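Local coordinates for PhiRv1 phage protein (Mycobacterium tuberculosis, PDB 6LG3) that probably acts as a mycobacterial toxin that activates a RACK1-NLRP3-gasdermin D pyroptosis and IL-1 beta immune pathway in the host, at residues T41-A51 / E54-R65. Numbering follows the deposited sequence.
Sequences TLILRGDTENA and EAGGNVLVHADR
I43 and E54 form an antiparallel hydrogen-bonded pair: I43 N gives a bond to E54 O (2.9 Å) and E54 N returns one to I43 O (2.9 Å, 178° at the hydrogen). Between strands 50-55 and 58-64, A51 and A63 pair likewise, in both directions, A51 N reaching A63 O at 2.8 Å. On the face that carries I43 and A51, E54 extends beyond CG; in one of the two conformers of R45 a weak, tentative salt bridge forms, E54 OE2 3.5 Å from R45 NE at the guanidinium edge. In that conformer R45 also makes a cation-pi contact with Y52. R65 instead folds back, bent at chi2 (-77°) and chi3 (-56°), so that CG lies 3.4 Å from N50 N and NH1 3.0 Å from D47 O, while R65 N donates to E49 O. The turn that R65 reaches is shaped by D47, an Asx turn and Asx motif in which D47 OD1 accepts from E49 N and N50 N, while D47 OD2 is hydrogen-bonded to Y52 OH. At the helix start D64 caps W67 N through OD1, and a water joins its OD2 to E49 O. Two successive hairpins, the second closed by a type I' turn from A55 to N58, thus make a three-stranded antiparallel meander leading into helix 65-73.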
loop_
_atom_site.group_PDB
_atom_site.type_symbol
_atom_site.label_atom_id
_atom_site.label_comp_id
_atom_site.label_asym_id
_atom_site.label_seq_id
_atom_site.Cartn_x
_atom_site.Cartn_y
_atom_site.Cartn_z
ATOM N N THR A 41 4.059 -10.258 6.372
ATOM C CA THR A 41 4.652 -8.974 6.724
ATOM C C THR A 41 4.138 -7.830 5.855
ATOM O O THR A 41 4.729 -6.742 5.861
ATOM C CB THR A 41 6.180 -9.056 6.641
ATOM O OG1 THR A 41 6.581 -9.313 5.289
ATOM C CG2 THR A 41 6.699 -10.171 7.535
ATOM N N LEU A 42 3.056 -8.040 5.107
ATOM C CA LEU A 42 2.399 -6.961 4.372
ATOM C C LEU A 42 1.240 -6.484 5.230
ATOM O O LEU A 42 0.210 -7.158 5.323
ATOM C CB LEU A 42 1.917 -7.417 2.997
ATOM C CG LEU A 42 1.335 -6.327 2.084
ATOM C CD1 LEU A 42 2.387 -5.281 1.754
ATOM C CD2 LEU A 42 0.780 -6.944 0.819
ATOM N N ILE A 43 1.416 -5.331 5.867
ATOM C CA ILE A 43 0.519 -4.866 6.912
ATOM C C ILE A 43 -0.092 -3.563 6.434
ATOM O O ILE A 43 0.637 -2.626 6.085
ATOM C CB ILE A 43 1.251 -4.660 8.248
ATOM C CG1 ILE A 43 1.951 -5.947 8.702
ATOM C CG2 ILE A 43 0.285 -4.139 9.306
ATOM C CD1 ILE A 43 1.021 -7.098 8.928
ATOM N N LEU A 44 -1.418 -3.513 6.393
ATOM C CA LEU A 44 -2.151 -2.279 6.150
ATOM C C LEU A 44 -2.776 -1.844 7.465
ATOM O O LEU A 44 -3.444 -2.646 8.130
ATOM C CB LEU A 44 -3.218 -2.475 5.071
ATOM C CG LEU A 44 -2.746 -2.107 3.667
ATOM C CD1 LEU A 44 -3.677 -2.666 2.599
ATOM C CD2 LEU A 44 -2.672 -0.599 3.567
ATOM N N ARG A 45 -2.539 -0.596 7.860
ATOM C CA ARG A 45 -3.081 -0.113 9.122
ATOM C C ARG A 45 -3.384 1.373 8.999
ATOM O O ARG A 45 -3.003 2.034 8.033
ATOM C CB ARG A 45 -2.123 -0.388 10.286
ATOM C CG ARG A 45 -0.727 0.173 10.082
ATOM C CD ARG A 45 0.168 -0.075 11.292
ATOM N NE ARG A 45 1.287 0.863 11.322
ATOM C CZ ARG A 45 1.190 2.122 11.744
ATOM N NH1 ARG A 45 0.027 2.597 12.174
ATOM N NH2 ARG A 45 2.255 2.911 11.733
ATOM N N GLY A 46 -4.101 1.891 9.977
ATOM C CA GLY A 46 -4.485 3.291 9.949
ATOM C C GLY A 46 -4.628 3.843 11.344
ATOM O O GLY A 46 -4.842 3.102 12.310
ATOM N N ASP A 47 -4.473 5.148 11.458
ATOM C CA ASP A 47 -4.897 5.870 12.645
ATOM C C ASP A 47 -5.836 6.979 12.175
ATOM O O ASP A 47 -6.208 7.035 10.996
ATOM C CB ASP A 47 -3.692 6.378 13.450
ATOM C CG ASP A 47 -2.742 7.233 12.626
ATOM O OD1 ASP A 47 -3.202 8.183 11.951
ATOM O OD2 ASP A 47 -1.522 6.956 12.669
ATOM N N THR A 48 -6.227 7.866 13.096
ATOM C CA THR A 48 -7.205 8.891 12.721
ATOM C C THR A 48 -6.649 9.903 11.735
ATOM O O THR A 48 -7.429 10.645 11.133
ATOM C CB THR A 48 -7.727 9.620 13.953
ATOM O OG1 THR A 48 -6.631 10.205 14.665
ATOM C CG2 THR A 48 -8.457 8.646 14.857
ATOM N N GLU A 49 -5.337 9.948 11.549
ATOM C CA GLU A 49 -4.718 10.880 10.618
ATOM C C GLU A 49 -4.257 10.230 9.320
ATOM O O GLU A 49 -4.470 10.803 8.247
ATOM C CB GLU A 49 -3.521 11.575 11.282
ATOM C CG GLU A 49 -3.833 12.926 11.928
ATOM C CD GLU A 49 -4.245 12.803 13.388
ATOM O OE1 GLU A 49 -4.686 13.818 13.953
ATOM O OE2 GLU A 49 -4.123 11.700 13.959
ATOM N N ASN A 50 -3.644 9.044 9.373
ATOM C CA ASN A 50 -2.981 8.494 8.201
ATOM C C ASN A 50 -3.277 7.009 8.061
ATOM O O ASN A 50 -3.623 6.322 9.025
ATOM C CB ASN A 50 -1.462 8.696 8.282
ATOM C CG ASN A 50 -1.086 10.103 8.678
ATOM O OD1 ASN A 50 -0.927 10.399 9.865
ATOM N ND2 ASN A 50 -0.968 10.987 7.698
ATOM N N ALA A 51 -3.104 6.518 6.838
ATOM C CA ALA A 51 -3.034 5.099 6.527
ATOM C C ALA A 51 -1.601 4.759 6.138
ATOM O O ALA A 51 -0.875 5.601 5.598
ATOM C CB ALA A 51 -3.994 4.739 5.389
ATOM N N GLU A 54 2.975 -1.232 5.115
ATOM C CA GLU A 54 4.289 -1.716 5.515
ATOM C C GLU A 54 4.594 -3.042 4.840
ATOM O O GLU A 54 3.725 -3.918 4.754
ATOM C CB GLU A 54 4.383 -1.974 7.016
ATOM C CG GLU A 54 4.227 -0.845 7.953
ATOM C CD GLU A 54 4.476 -1.312 9.383
ATOM O OE1 GLU A 54 4.844 -2.498 9.559
ATOM O OE2 GLU A 54 4.307 -0.507 10.320
ATOM N N ALA A 55 5.847 -3.203 4.419
ATOM C CA ALA A 55 6.340 -4.454 3.858
ATOM C C ALA A 55 7.624 -4.808 4.588
ATOM O O ALA A 55 8.578 -4.024 4.578
ATOM C CB ALA A 55 6.582 -4.335 2.351
ATOM N N GLY A 56 7.645 -5.968 5.234
ATOM C CA GLY A 56 8.847 -6.383 5.944
ATOM C C GLY A 56 9.304 -5.393 6.992
ATOM O O GLY A 56 10.508 -5.127 7.107
ATOM N N GLY A 57 8.364 -4.805 7.734
ATOM C CA GLY A 57 8.681 -3.884 8.808
ATOM C C GLY A 57 9.005 -2.467 8.388
ATOM O O GLY A 57 9.264 -1.629 9.260
ATOM N N ASN A 58 9.005 -2.168 7.091
ATOM C CA ASN A 58 9.275 -0.826 6.593
ATOM C C ASN A 58 8.028 -0.242 5.953
ATOM O O ASN A 58 7.320 -0.931 5.212
ATOM C CB ASN A 58 10.414 -0.825 5.577
ATOM C CG ASN A 58 11.569 -1.695 6.010
ATOM O OD1 ASN A 58 12.025 -1.600 7.147
ATOM N ND2 ASN A 58 12.048 -2.551 5.112
ATOM N N VAL A 59 7.772 1.035 6.237
ATOM C CA VAL A 59 6.620 1.717 5.657
ATOM C C VAL A 59 6.912 2.039 4.202
ATOM O O VAL A 59 7.817 2.827 3.894
ATOM C CB VAL A 59 6.274 2.987 6.440
ATOM C CG1 VAL A 59 5.117 3.715 5.739
ATOM C CG2 VAL A 59 5.918 2.651 7.879
ATOM N N LEU A 60 6.147 1.435 3.295
ATOM C CA LEU A 60 6.246 1.763 1.883
ATOM C C LEU A 60 5.378 2.960 1.520
ATOM O O LEU A 60 5.779 3.778 0.685
ATOM C CB LEU A 60 5.832 0.568 1.024
ATOM C CG LEU A 60 6.835 -0.564 0.796
ATOM C CD1 LEU A 60 6.214 -1.621 -0.092
ATOM C CD2 LEU A 60 8.120 -0.054 0.185
ATOM N N VAL A 61 4.188 3.069 2.122
ATOM C CA VAL A 61 3.225 4.103 1.743
ATOM C C VAL A 61 2.613 4.698 2.998
ATOM O O VAL A 61 2.224 3.967 3.912
ATOM C CB VAL A 61 2.093 3.548 0.845
ATOM C CG1 VAL A 61 1.091 4.658 0.462
ATOM C CG2 VAL A 61 2.648 2.871 -0.390
ATOM N N HIS A 62 2.494 6.022 3.040
ATOM C CA HIS A 62 1.571 6.627 3.987
ATOM C C HIS A 62 0.730 7.662 3.254
ATOM O O HIS A 62 1.223 8.372 2.372
ATOM C CB HIS A 62 2.280 7.236 5.207
ATOM C CG HIS A 62 3.214 8.356 4.889
ATOM N ND1 HIS A 62 2.797 9.667 4.804
ATOM C CD2 HIS A 62 4.552 8.369 4.679
ATOM C CE1 HIS A 62 3.835 10.438 4.531
ATOM N NE2 HIS A 62 4.912 9.675 4.451
ATOM N N ALA A 63 -0.556 7.689 3.575
ATOM C CA ALA A 63 -1.494 8.573 2.898
ATOM C C ALA A 63 -2.430 9.193 3.924
ATOM O O ALA A 63 -2.895 8.511 4.834
ATOM C CB ALA A 63 -2.307 7.821 1.838
ATOM N N ASP A 64 -2.698 10.484 3.771
ATOM C CA ASP A 64 -3.701 11.135 4.599
ATOM C C ASP A 64 -5.033 10.401 4.486
ATOM O O ASP A 64 -5.438 9.998 3.397
ATOM C CB ASP A 64 -3.861 12.581 4.140
ATOM C CG ASP A 64 -4.978 13.285 4.849
ATOM O OD1 ASP A 64 -6.027 13.462 4.222
ATOM O OD2 ASP A 64 -4.782 13.659 6.020
ATOM N N ARG A 65 -5.719 10.217 5.623
ATOM C CA ARG A 65 -6.946 9.412 5.616
ATOM C C ARG A 65 -8.083 10.099 4.861
ATOM O O ARG A 65 -8.881 9.427 4.200
ATOM C CB ARG A 65 -7.398 9.093 7.047
ATOM C CG ARG A 65 -6.529 8.077 7.791
ATOM C CD ARG A 65 -6.771 6.634 7.354
ATOM N NE ARG A 65 -8.163 6.204 7.480
ATOM C CZ ARG A 65 -8.639 5.461 8.476
ATOM N NH1 ARG A 65 -7.845 5.082 9.471
ATOM N NH2 ARG A 65 -9.918 5.112 8.491
HETATM O O HOH W 1 5.776 -5.036 7.908
HETATM O O HOH W 2 -6.804 12.699 7.362
#